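Local coordinates for CELL WALL surface anchor family protein (Streptococcus pneumoniae, PDB 2WW8) that serves as the pilus adhesin of the pneumococcus, probably at the pilus tip, and probably attaches the bacterium to host cells through an integrin-like, metal-binding domain, at residues 231-235 / 352-357; 273-279 / 361-365; 385-391 / 539-545; 445-449 / 544-548. One frame throughout, in Å; residues are numbered along the deposited sequence.

Interaction 1: 231-235 / 352-357; sequences LDNSN and YQFGAT. With MG (magnesium ion), chain B.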
loop_
_atom_site.group_PDB
_atom_site.type_symbol
_atom_site.label_atom_id
_atom_site.label_comp_id
_atom_site.label_asym_id
_atom_site.label_seq_id
_atom_site.Cartn_x
_atom_site.Cartn_y
_atom_site.Cartn_z
ATOM N N LEU A 231 -33.496 16.645 5.286
ATOM C CA LEU A 231 -32.791 16.584 6.548
ATOM C C LEU A 231 -33.145 17.841 7.391
ATOM O O LEU A 231 -32.870 18.972 6.967
ATOM C CB LEU A 231 -31.296 16.567 6.258
ATOM C CG LEU A 231 -30.383 16.681 7.508
ATOM C CD1 LEU A 231 -30.649 15.554 8.524
ATOM C CD2 LEU A 231 -28.852 16.673 7.065
ATOM N N ASP A 232 -33.796 17.613 8.522
ATOM C CA ASP A 232 -34.159 18.664 9.492
ATOM C C ASP A 232 -32.898 19.289 10.107
ATOM O O ASP A 232 -32.018 18.603 10.657
ATOM C CB ASP A 232 -35.158 17.993 10.488
ATOM C CG ASP A 232 -35.662 18.885 11.632
ATOM O OD1 ASP A 232 -35.062 19.940 11.948
ATOM O OD2 ASP A 232 -36.697 18.429 12.195
ATOM N N ASN A 233 -32.766 20.612 9.974
ATOM C CA ASN A 233 -31.632 21.337 10.590
ATOM C C ASN A 233 -32.206 22.410 11.562
ATOM O O ASN A 233 -31.605 23.485 11.728
ATOM C CB ASN A 233 -30.715 21.950 9.525
ATOM C CG ASN A 233 -29.348 22.442 10.066
ATOM O OD1 ASN A 233 -29.007 23.591 9.821
ATOM N ND2 ASN A 233 -28.616 21.637 10.801
ATOM N N SER A 234 -33.360 22.130 12.181
ATOM C CA SER A 234 -33.997 23.050 13.131
ATOM C C SER A 234 -33.070 23.214 14.390
ATOM O O SER A 234 -32.155 22.410 14.628
ATOM C CB SER A 234 -35.409 22.564 13.524
ATOM O OG SER A 234 -35.251 21.288 14.151
ATOM N N ASN A 235 -33.302 24.258 15.194
ATOM C CA ASN A 235 -32.428 24.583 16.333
ATOM C C ASN A 235 -32.270 23.409 17.324
ATOM O O ASN A 235 -31.188 23.197 17.852
ATOM C CB ASN A 235 -33.041 25.780 17.081
ATOM C CG ASN A 235 -33.066 27.044 16.233
ATOM O OD1 ASN A 235 -32.267 27.193 15.316
ATOM N ND2 ASN A 235 -33.995 27.934 16.522
ATOM N N TYR A 352 -30.818 31.856 14.586
ATOM C CA TYR A 352 -31.832 31.136 15.390
ATOM C C TYR A 352 -33.238 31.419 14.869
ATOM O O TYR A 352 -34.145 30.552 14.930
ATOM C CB TYR A 352 -31.603 31.623 16.841
ATOM C CG TYR A 352 -32.534 30.986 17.854
ATOM C CD1 TYR A 352 -33.852 31.427 17.993
ATOM C CD2 TYR A 352 -32.108 29.881 18.604
ATOM C CE1 TYR A 352 -34.726 30.803 18.918
ATOM C CE2 TYR A 352 -32.967 29.261 19.518
ATOM C CZ TYR A 352 -34.232 29.752 19.679
ATOM O OH TYR A 352 -35.058 29.156 20.587
ATOM N N GLN A 353 -33.441 32.639 14.349
ATOM C CA GLN A 353 -34.791 33.009 13.914
ATOM C C GLN A 353 -35.248 32.148 12.731
ATOM O O GLN A 353 -36.441 32.154 12.452
ATOM C CB GLN A 353 -34.918 34.496 13.569
ATOM C CG GLN A 353 -34.219 35.401 14.669
ATOM C CD GLN A 353 -34.788 35.175 16.068
ATOM O OE1 GLN A 353 -36.004 34.992 16.209
ATOM N NE2 GLN A 353 -33.926 35.194 17.099
ATOM N N PHE A 354 -34.330 31.431 12.063
ATOM C CA PHE A 354 -34.654 30.613 10.893
ATOM C C PHE A 354 -34.738 29.135 11.192
ATOM O O PHE A 354 -34.808 28.301 10.267
ATOM C CB PHE A 354 -33.580 30.899 9.799
ATOM C CG PHE A 354 -33.657 32.327 9.284
ATOM C CD1 PHE A 354 -33.151 33.386 10.022
ATOM C CD2 PHE A 354 -34.334 32.605 8.107
ATOM C CE1 PHE A 354 -33.268 34.700 9.562
ATOM C CE2 PHE A 354 -34.454 33.946 7.630
ATOM C CZ PHE A 354 -33.961 34.962 8.369
ATOM N N GLY A 355 -34.749 28.762 12.478
ATOM C CA GLY A 355 -34.623 27.324 12.799
ATOM C C GLY A 355 -35.852 26.614 13.348
ATOM O O GLY A 355 -35.699 25.774 14.240
ATOM N N ALA A 356 -37.048 26.976 12.902
ATOM C CA ALA A 356 -38.268 26.254 13.245
ATOM C C ALA A 356 -38.445 25.071 12.238
ATOM O O ALA A 356 -37.504 24.738 11.525
ATOM C CB ALA A 356 -39.485 27.186 13.149
ATOM N N THR A 357 -39.642 24.509 12.109
ATOM C CA THR A 357 -39.887 23.234 11.431
ATOM C C THR A 357 -41.004 23.383 10.396
ATOM O O THR A 357 -42.190 23.183 10.713
ATOM C CB THR A 357 -40.150 22.123 12.446
ATOM O OG1 THR A 357 -39.118 22.197 13.438
ATOM C CG2 THR A 357 -40.133 20.682 11.787
HETATM MG MG MG B . -36.594 20.294 15.554
HETATM O O HOH W 1 -37.910 19.902 13.986
HETATM O O HOH W 2 -37.337 22.075 16.189
HETATM O O HOH W 3 -37.659 19.454 17.152
#
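N235 lays its amide over the ring of Y352. Its ND2 sits 3.3 Å above the ring plane, over the centre, and the amide and ring planes are only 22° apart, although the two side chains as a whole cross at about a right angle. The same nitrogen donates to Y352 O at 3.1 Å; the oxygen lies in the plane of the amide, and the nearly straight bond lands on a lone pair of the carbonyl. Y352 O also takes the backbone N-H of G355, and this shared acceptor ties the turn 352-355 to N235. The backbone N of N235 itself donates to G355 O at 3.0 Å. The amide of N235 lies against the CA of G355, where there is no side chain to obstruct it.

Residues 232-236 run D-N-S-N-S, the DxSxS sequence of a metal-ion-dependent adhesion site (MIDAS) at the end of strand 225-232 in a von Willebrand factor A (integrin I-like) domain. A chi1 of 61°, with OG between the backbone N and the carbonyl carbon, turns the S234 hydroxyl to the magnesium, which OG binds at 2.2 Å; S236 and D387 are the other protein ligands. D232 holds the serine in place from the second shell: OD1 accepts S234 N and, through its syn lone pair, S234 OG at 2.6 Å. Its other oxygen, OD2, accepts a hydrogen bond from a metal-bound water, which also hydrogen-bonds to T357 OG1 at 2.7 Å. T357 therefore reaches the ion through water, while its CG2 stands 4.1 Å from D232 OD2.

Interaction 2: 273-279 / 361-365; sequences VTYASTI and KALMK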
loop_
_atom_site.group_PDB
_atom_site.type_symbol
_atom_site.label_atom_id
_atom_site.label_comp_id
_atom_site.label_asym_id
_atom_site.label_seq_id
_atom_site.Cartn_x
_atom_site.Cartn_y
_atom_site.Cartn_z
ATOM N N VAL A 273 -31.973 17.903 0.532
ATOM C CA VAL A 273 -32.717 19.094 0.907
ATOM C C VAL A 273 -32.579 19.229 2.425
ATOM O O VAL A 273 -33.111 18.393 3.177
ATOM C CB VAL A 273 -34.206 19.013 0.526
ATOM C CG1 VAL A 273 -35.018 20.267 1.019
ATOM C CG2 VAL A 273 -34.397 18.821 -1.039
ATOM N N THR A 274 -31.938 20.311 2.856
ATOM C CA THR A 274 -31.889 20.649 4.268
ATOM C C THR A 274 -32.891 21.762 4.573
ATOM O O THR A 274 -32.998 22.741 3.800
ATOM C CB THR A 274 -30.473 21.041 4.652
ATOM O OG1 THR A 274 -29.652 19.851 4.556
ATOM C CG2 THR A 274 -30.398 21.561 6.129
ATOM N N TYR A 275 -33.628 21.617 5.673
ATOM C CA TYR A 275 -34.722 22.570 5.963
ATOM C C TYR A 275 -34.838 22.935 7.447
ATOM O O TYR A 275 -34.489 22.136 8.314
ATOM C CB TYR A 275 -36.101 22.110 5.501
ATOM C CG TYR A 275 -36.729 20.981 6.312
ATOM C CD1 TYR A 275 -36.312 19.653 6.127
ATOM C CD2 TYR A 275 -37.719 21.244 7.253
ATOM C CE1 TYR A 275 -36.911 18.608 6.840
ATOM C CE2 TYR A 275 -38.354 20.183 7.958
ATOM C CZ TYR A 275 -37.946 18.891 7.733
ATOM O OH TYR A 275 -38.524 17.903 8.499
ATOM N N ALA A 276 -35.433 24.094 7.690
ATOM C CA ALA A 276 -35.887 24.439 9.040
ATOM C C ALA A 276 -37.064 25.376 8.787
ATOM O O ALA A 276 -38.127 24.835 8.358
ATOM C CB ALA A 276 -34.751 24.981 9.962
ATOM N N SER A 277 -36.975 26.688 9.061
ATOM C CA SER A 277 -38.113 27.562 8.723
ATOM C C SER A 277 -38.249 27.742 7.212
ATOM O O SER A 277 -39.245 28.299 6.737
ATOM C CB SER A 277 -37.907 28.999 9.313
ATOM O OG SER A 277 -37.838 28.931 10.739
ATOM N N THR A 278 -37.193 27.387 6.470
ATOM C CA THR A 278 -37.216 27.417 5.004
ATOM C C THR A 278 -36.197 26.375 4.551
ATOM O O THR A 278 -35.566 25.699 5.382
ATOM C CB THR A 278 -36.956 28.848 4.357
ATOM O OG1 THR A 278 -37.100 28.836 2.912
ATOM C CG2 THR A 278 -35.503 29.264 4.678
ATOM N N ILE A 279 -36.098 26.226 3.228
ATOM C CA ILE A 279 -35.092 25.355 2.655
ATOM C C ILE A 279 -33.724 26.042 2.789
ATOM O O ILE A 279 -33.555 27.177 2.362
ATOM C CB ILE A 279 -35.347 25.052 1.143
ATOM C CG1 ILE A 279 -36.765 24.512 0.911
ATOM C CG2 ILE A 279 -34.162 24.213 0.605
ATOM C CD1 ILE A 279 -37.034 23.346 1.804
ATOM N N LYS A 361 -42.950 22.495 3.369
ATOM C CA LYS A 361 -42.106 23.113 2.365
ATOM C C LYS A 361 -40.984 22.153 1.925
ATOM O O LYS A 361 -40.586 22.100 0.744
ATOM C CB LYS A 361 -41.537 24.450 2.920
ATOM C CG LYS A 361 -40.719 25.297 1.902
ATOM C CD LYS A 361 -40.373 26.715 2.469
ATOM C CE LYS A 361 -39.948 27.645 1.286
ATOM N NZ LYS A 361 -39.633 29.025 1.761
ATOM N N ALA A 362 -40.495 21.377 2.876
ATOM C CA ALA A 362 -39.486 20.395 2.584
ATOM C C ALA A 362 -40.056 19.267 1.727
ATOM O O ALA A 362 -39.395 18.846 0.796
ATOM C CB ALA A 362 -38.967 19.789 3.905
ATOM N N LEU A 363 -41.223 18.741 2.099
ATOM C CA LEU A 363 -41.896 17.695 1.322
ATOM C C LEU A 363 -42.170 18.244 -0.090
ATOM O O LEU A 363 -41.988 17.539 -1.083
ATOM C CB LEU A 363 -43.200 17.296 2.038
ATOM C CG LEU A 363 -43.032 16.466 3.308
ATOM C CD1 LEU A 363 -44.388 16.415 4.073
ATOM C CD2 LEU A 363 -42.452 15.054 3.061
ATOM N N MET A 364 -42.616 19.497 -0.194
ATOM C CA MET A 364 -42.768 20.135 -1.497
ATOM C C MET A 364 -41.540 20.165 -2.387
ATOM O O MET A 364 -41.652 19.894 -3.586
ATOM C CB MET A 364 -43.395 21.542 -1.450
ATOM C CG MET A 364 -44.787 21.530 -0.926
ATOM S SD MET A 364 -45.348 23.156 -0.356
ATOM C CE MET A 364 -45.008 24.208 -1.828
ATOM N N LYS A 365 -40.387 20.493 -1.800
ATOM C CA LYS A 365 -39.133 20.521 -2.503
ATOM C C LYS A 365 -38.778 19.087 -2.951
ATOM O O LYS A 365 -38.362 18.935 -4.072
ATOM C CB LYS A 365 -38.023 21.142 -1.636
ATOM C CG LYS A 365 -36.715 21.271 -2.467
ATOM C CD LYS A 365 -36.976 22.004 -3.788
ATOM C CE LYS A 365 -36.848 23.497 -3.600
ATOM N NZ LYS A 365 -37.041 24.160 -4.919
#
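Y275 turns a ring face to the helix, and the methyl of A362 sits on it: CB lies 3.5 Å from the ring centroid and 16° off the normal, displaced toward the CG-CD1 side. This is a CH-pi contact. With CG between the backbone N and the carbonyl carbon (chi1 72°), the ring swings alongside the helix, and its hydroxyl goes on to hydrogen-bond H384.

Two residues back on the strand, V273 points the same way and crosses the start of the K365 side chain at about a right angle. Both of its methyls meet the aliphatic part of the lysine, the closer pair being CG2 and K365 CG at 3.7 Å. The K365 chain then folds at chi2 and chi3 and leads its ammonium away from the strand, to a salt bridge with E368. Strand 269-275 is an outermost strand of the parallel sheet in the von Willebrand factor A-type domain, a Rossmann-like fold with helices packed on its sheet, and helix 359-373 packs against it here.

Beyond the strand the chain loops back, and I279 reaches into the groove between K361 and K365. Its CD1 rests 3.9 Å from A362 CA and at the same distance from K361 O, with K365 CB a little farther off. K361, unlike the bent K365, is fully extended: with CG anti to the backbone N (chi1 -174°), it runs side by side with T278. Its NZ donates to T278 OG1 at 2.8 Å and also forms a salt bridge with E437, so that the ammonium has both a neutral and a charged partner.

Interaction 3: 385-391 / 539-545; sequences ITDGVPT and IGINGDP. With MG (magnesium ion), chain B.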
loop_
_atom_site.group_PDB
_atom_site.type_symbol
_atom_site.label_atom_id
_atom_site.label_comp_id
_atom_site.label_asym_id
_atom_site.label_seq_id
_atom_site.Cartn_x
_atom_site.Cartn_y
_atom_site.Cartn_z
ATOM N N ILE A 385 -35.290 12.676 7.522
ATOM C CA ILE A 385 -34.773 12.593 8.874
ATOM C C ILE A 385 -35.277 13.861 9.580
ATOM O O ILE A 385 -34.989 15.003 9.156
ATOM C CB ILE A 385 -33.236 12.559 8.894
ATOM C CG1 ILE A 385 -32.744 11.259 8.254
ATOM C CG2 ILE A 385 -32.649 12.744 10.338
ATOM C CD1 ILE A 385 -31.351 11.449 7.591
ATOM N N THR A 386 -36.002 13.669 10.677
ATOM C CA THR A 386 -36.471 14.873 11.372
ATOM C C THR A 386 -36.461 14.673 12.898
ATOM O O THR A 386 -36.547 13.511 13.358
ATOM C CB THR A 386 -37.883 15.241 10.849
ATOM O OG1 THR A 386 -38.470 16.252 11.670
ATOM C CG2 THR A 386 -38.794 14.045 10.765
ATOM N N ASP A 387 -36.421 15.779 13.660
ATOM C CA ASP A 387 -36.557 15.624 15.127
ATOM C C ASP A 387 -37.774 16.394 15.648
ATOM O O ASP A 387 -37.839 16.727 16.822
ATOM C CB ASP A 387 -35.282 16.005 15.872
ATOM C CG ASP A 387 -35.150 17.508 16.019
ATOM O OD1 ASP A 387 -35.797 18.275 15.280
ATOM O OD2 ASP A 387 -34.312 17.953 16.816
ATOM N N GLY A 388 -38.742 16.698 14.800
ATOM C CA GLY A 388 -39.925 17.383 15.337
ATOM C C GLY A 388 -41.106 17.535 14.403
ATOM O O GLY A 388 -40.987 17.515 13.176
ATOM N N VAL A 389 -42.270 17.626 15.011
ATOM C CA VAL A 389 -43.506 17.906 14.312
ATOM C C VAL A 389 -43.525 19.323 13.736
ATOM O O VAL A 389 -42.810 20.180 14.243
ATOM C CB VAL A 389 -44.714 17.624 15.229
ATOM C CG1 VAL A 389 -44.703 16.151 15.753
ATOM C CG2 VAL A 389 -44.782 18.595 16.408
ATOM N N PRO A 390 -44.350 19.551 12.707
ATOM C CA PRO A 390 -44.340 20.853 12.037
ATOM C C PRO A 390 -44.844 21.968 12.964
ATOM O O PRO A 390 -45.718 21.764 13.793
ATOM C CB PRO A 390 -45.307 20.686 10.831
ATOM C CG PRO A 390 -46.190 19.452 11.133
ATOM C CD PRO A 390 -45.282 18.578 12.056
ATOM N N THR A 391 -44.308 23.173 12.790
ATOM C CA THR A 391 -44.684 24.304 13.580
ATOM C C THR A 391 -44.900 25.500 12.632
ATOM O O THR A 391 -45.067 26.631 13.105
ATOM C CB THR A 391 -43.623 24.661 14.662
ATOM O OG1 THR A 391 -42.354 24.842 14.035
ATOM C CG2 THR A 391 -43.501 23.593 15.809
ATOM N N ILE A 539 -36.142 11.586 15.301
ATOM C CA ILE A 539 -35.129 11.603 16.356
ATOM C C ILE A 539 -35.787 12.145 17.640
ATOM O O ILE A 539 -35.939 13.357 17.803
ATOM C CB ILE A 539 -33.928 12.459 15.986
ATOM C CG1 ILE A 539 -33.221 11.881 14.751
ATOM C CG2 ILE A 539 -32.926 12.435 17.150
ATOM C CD1 ILE A 539 -32.499 12.996 14.005
ATOM N N GLY A 540 -36.101 11.255 18.584
ATOM C CA GLY A 540 -36.583 11.697 19.886
ATOM C C GLY A 540 -37.919 12.408 19.754
ATOM O O GLY A 540 -38.234 13.272 20.583
ATOM N N ILE A 541 -38.749 12.060 18.774
ATOM C CA ILE A 541 -40.002 12.801 18.574
ATOM C C ILE A 541 -41.013 12.545 19.675
ATOM O O ILE A 541 -41.295 11.363 19.952
ATOM C CB ILE A 541 -40.708 12.433 17.243
ATOM C CG1 ILE A 541 -39.655 12.540 16.155
ATOM C CG2 ILE A 541 -41.987 13.320 16.955
ATOM C CD1 ILE A 541 -39.580 13.747 15.379
ATOM N N ASN A 542 -41.522 13.605 20.316
ATOM C CA ASN A 542 -42.482 13.392 21.405
ATOM C C ASN A 542 -43.625 14.408 21.314
ATOM O O ASN A 542 -44.511 14.459 22.155
ATOM C CB ASN A 542 -41.791 13.466 22.785
ATOM C CG ASN A 542 -41.073 14.815 23.018
ATOM O OD1 ASN A 542 -41.241 15.786 22.271
ATOM N ND2 ASN A 542 -40.233 14.861 24.065
ATOM N N GLY A 543 -43.609 15.225 20.277
ATOM C CA GLY A 543 -44.712 16.151 20.057
ATOM C C GLY A 543 -44.466 17.587 20.507
ATOM O O GLY A 543 -45.276 18.464 20.166
ATOM N N ASP A 544 -43.356 17.853 21.205
ATOM C CA ASP A 544 -42.982 19.194 21.605
ATOM C C ASP A 544 -42.673 19.960 20.347
ATOM O O ASP A 544 -42.051 19.442 19.426
ATOM C CB ASP A 544 -41.706 19.157 22.462
ATOM C CG ASP A 544 -41.972 18.734 23.900
ATOM O OD1 ASP A 544 -43.164 18.671 24.321
ATOM O OD2 ASP A 544 -40.986 18.441 24.627
ATOM N N PRO A 545 -43.108 21.209 20.262
ATOM C CA PRO A 545 -44.001 21.873 21.199
ATOM C C PRO A 545 -45.476 21.794 20.749
ATOM O O PRO A 545 -45.752 22.024 19.561
ATOM C CB PRO A 545 -43.514 23.331 21.115
ATOM C CG PRO A 545 -43.071 23.461 19.657
ATOM C CD PRO A 545 -42.574 22.120 19.226
HETATM MG MG MG B . -36.594 20.294 15.554
HETATM O O HOH W 4 -39.661 16.255 19.570
HETATM O O HOH W 5 -37.304 15.443 19.156
HETATM O O HOH W 3 -37.659 19.454 17.152
HETATM O O HOH W 6 -41.956 16.906 18.244
HETATM O O HOH W 7 -41.393 20.252 16.645
HETATM O O HOH W 2 -37.337 22.075 16.189
HETATM O O HOH W 1 -37.910 19.902 13.986
#
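I539 ends strand 533-539 beside strand 379-386, neighbours in the parallel sheet of the von Willebrand factor A-type domain, at the C-terminal end of the strands, where the metal-ion-dependent adhesion site (MIDAS) lies. Its N donates to T386 O at 2.8 Å, a bent bond (140° at the hydrogen). Its CD1 meets I385 CG2 at 3.7 Å, and its carbonyl oxygen lies 3.3 Å from D387 CB. One water joins that oxygen to D387 O, which also accepts from a magnesium-bound water. D387, with CG between the backbone N and the carbonyl carbon (chi1 80°), turns away from I539 toward the magnesium and binds it through OD1 at 2.2 Å. OD2 is engaged by R247 in a salt bridge, which should help fix the carboxylate's rotation.

The chain turns at G540, with positive phi, and I541 comes back over the peptide between D387 and G388. Its CD1 is modelled 3.1 Å from G388 N, very near for a methyl, and chi2 (-97°) is not staggered, so the exact placing of this methyl is doubtful. CG2 of the same residue faces V389 CG1. N542 forms an Asx turn, its OD1 accepting the N-H of D544. G543 follows with positive phi, its carbonyl oxygen beside V389 CG2.

At D544 water again bridges the segments. D544 O accepts hydrogen bonds from two waters, one of which also donates to V389 O while the other accepts weakly from V389 N and G543 N. P545, preceded by a cis peptide, sets its ring crosswise to T391, with CD 3.8 Å from T391 CG2.

Interaction 4: 445-449 / 544-548; sequences GQSYQ and DPGTD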
loop_
_atom_site.group_PDB
_atom_site.type_symbol
_atom_site.label_atom_id
_atom_site.label_comp_id
_atom_site.label_asym_id
_atom_site.label_seq_id
_atom_site.Cartn_x
_atom_site.Cartn_y
_atom_site.Cartn_z
ATOM N N GLY A 445 -42.744 28.556 14.409
ATOM C CA GLY A 445 -41.964 27.761 15.400
ATOM C C GLY A 445 -42.542 27.705 16.785
ATOM O O GLY A 445 -42.060 26.917 17.569
ATOM N N GLN A 446 -43.578 28.494 17.107
ATOM C CA GLN A 446 -44.168 28.542 18.451
ATOM C C GLN A 446 -44.818 27.229 18.888
ATOM O O GLN A 446 -44.621 26.786 20.012
ATOM C CB GLN A 446 -45.244 29.616 18.499
ATOM C CG GLN A 446 -45.744 30.007 19.903
ATOM C CD GLN A 446 -44.637 30.666 20.682
ATOM O OE1 GLN A 446 -44.034 31.646 20.242
ATOM N NE2 GLN A 446 -44.316 30.087 21.807
ATOM N N SER A 447 -45.604 26.613 18.019
ATOM C CA SER A 447 -46.311 25.401 18.446
ATOM C C SER A 447 -46.786 24.644 17.181
ATOM O O SER A 447 -46.981 25.228 16.141
ATOM C CB SER A 447 -47.557 25.830 19.227
ATOM O OG SER A 447 -48.208 24.734 19.802
ATOM N N TYR A 448 -47.007 23.355 17.340
ATOM C CA TYR A 448 -47.786 22.534 16.462
ATOM C C TYR A 448 -49.234 23.038 16.413
ATOM O O TYR A 448 -49.895 22.869 15.394
ATOM C CB TYR A 448 -47.780 21.128 17.042
ATOM C CG TYR A 448 -48.523 20.080 16.247
ATOM C CD1 TYR A 448 -47.921 19.491 15.116
ATOM C CD2 TYR A 448 -49.788 19.650 16.664
ATOM C CE1 TYR A 448 -48.603 18.504 14.368
ATOM C CE2 TYR A 448 -50.489 18.666 15.932
ATOM C CZ TYR A 448 -49.864 18.092 14.805
ATOM O OH TYR A 448 -50.494 17.114 14.065
ATOM N N GLN A 449 -49.731 23.593 17.521
ATOM C CA GLN A 449 -51.073 24.153 17.557
ATOM C C GLN A 449 -51.132 25.495 16.848
ATOM O O GLN A 449 -50.173 26.266 16.762
ATOM C CB GLN A 449 -51.565 24.264 19.018
ATOM C CG GLN A 449 -51.581 22.931 19.807
ATOM C CD GLN A 449 -52.582 21.903 19.242
ATOM O OE1 GLN A 449 -53.648 22.262 18.696
ATOM N NE2 GLN A 449 -52.262 20.618 19.415
ATOM N N ASP A 544 -43.356 17.853 21.205
ATOM C CA ASP A 544 -42.982 19.194 21.605
ATOM C C ASP A 544 -42.673 19.960 20.347
ATOM O O ASP A 544 -42.051 19.442 19.426
ATOM C CB ASP A 544 -41.706 19.157 22.462
ATOM C CG ASP A 544 -41.972 18.734 23.900
ATOM O OD1 ASP A 544 -43.164 18.671 24.321
ATOM O OD2 ASP A 544 -40.986 18.441 24.627
ATOM N N PRO A 545 -43.108 21.209 20.262
ATOM C CA PRO A 545 -44.001 21.873 21.199
ATOM C C PRO A 545 -45.476 21.794 20.749
ATOM O O PRO A 545 -45.752 22.024 19.561
ATOM C CB PRO A 545 -43.514 23.331 21.115
ATOM C CG PRO A 545 -43.071 23.461 19.657
ATOM C CD PRO A 545 -42.574 22.120 19.226
ATOM N N GLY A 546 -46.402 21.561 21.695
ATOM C CA GLY A 546 -47.816 21.770 21.428
ATOM C C GLY A 546 -48.572 20.448 21.297
ATOM O O GLY A 546 -49.805 20.452 21.291
ATOM N N THR A 547 -47.902 19.307 21.158
ATOM C CA THR A 547 -48.732 18.115 21.124
ATOM C C THR A 547 -48.122 16.933 21.878
ATOM O O THR A 547 -47.146 17.110 22.590
ATOM C CB THR A 547 -49.194 17.760 19.661
ATOM O OG1 THR A 547 -50.229 16.773 19.698
ATOM C CG2 THR A 547 -48.059 17.155 18.859
ATOM N N ASP A 548 -48.678 15.737 21.704
ATOM C CA ASP A 548 -48.170 14.554 22.420
ATOM C C ASP A 548 -47.571 13.460 21.517
ATOM O O ASP A 548 -47.567 13.610 20.295
ATOM C CB ASP A 548 -49.261 14.016 23.346
ATOM C CG ASP A 548 -50.448 13.464 22.589
ATOM O OD1 ASP A 548 -50.430 13.242 21.363
ATOM O OD2 ASP A 548 -51.471 13.245 23.261
HETATM O O HOH W 8 -52.984 18.125 19.066
#
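Y448 N donates to P545 O at 2.9 Å with the N-H pointing almost straight at the oxygen (176°). The same oxygen has a second, weaker neighbour in S447 CA, a CA-H...O contact at 3.6 Å. G546 O is taken by the side chain of Q449: NE2 donates at 3.1 Å, with the oxygen close to the amide plane of the glutamine, but the nitrogen comes from above the G546 carbonyl plane and so misses the lone pairs. CG of Q449 is anti to the carbonyl carbon (chi1 -58°), and a bend at chi2 brings the amide to G546 O. NE2 has a second acceptor, a water at 2.6 Å that also hydrogen-bonds to T547 OG1. Both polar ends are thus joined by one solvent molecule.

The two segments are loops beside the adhesion-site face of the von Willebrand factor A-type domain, and 544-548 leads into helix 549-558, with D548 as its N-cap residue. On the other loop S447 makes an ST turn, its OG accepting Q449 N at 3.0 Å. That hydroxyl oxygen also lies 3.4 Å from G546 CA, where the glycine brings the two backbones close.

Around these bonds the apolar parts fit together. T547 places CG2 over one face of the Y448 ring, 4.0 Å from the centroid and 21° off the normal, a CH-pi contact displaced toward the CG-CD2 side; the amide nitrogen of Q449 is at the ring's edge.

Interactions 1 and 3 meet at the magnesium: S234 comes from one, D387 from the other, and three metal-bound waters belong to both. D232 OD2 joins them directly, 2.9 Å from T386 OG1, and their centres lie 11 Å apart. Interaction 2 adjoins interaction 1 through the pairing of strands 225-232 and 269-275, with N233 N 2.8 Å from Y275 O; the side chain of Y275 stays about 8 Å from the ion. Interaction 4 carries on from interaction 3 through D544 and P545, and Y448 CD1 packs 3.5 Å from V389 CG2. Interactions 2 and 4 do not touch, their nearest atoms being about 6 Å apart.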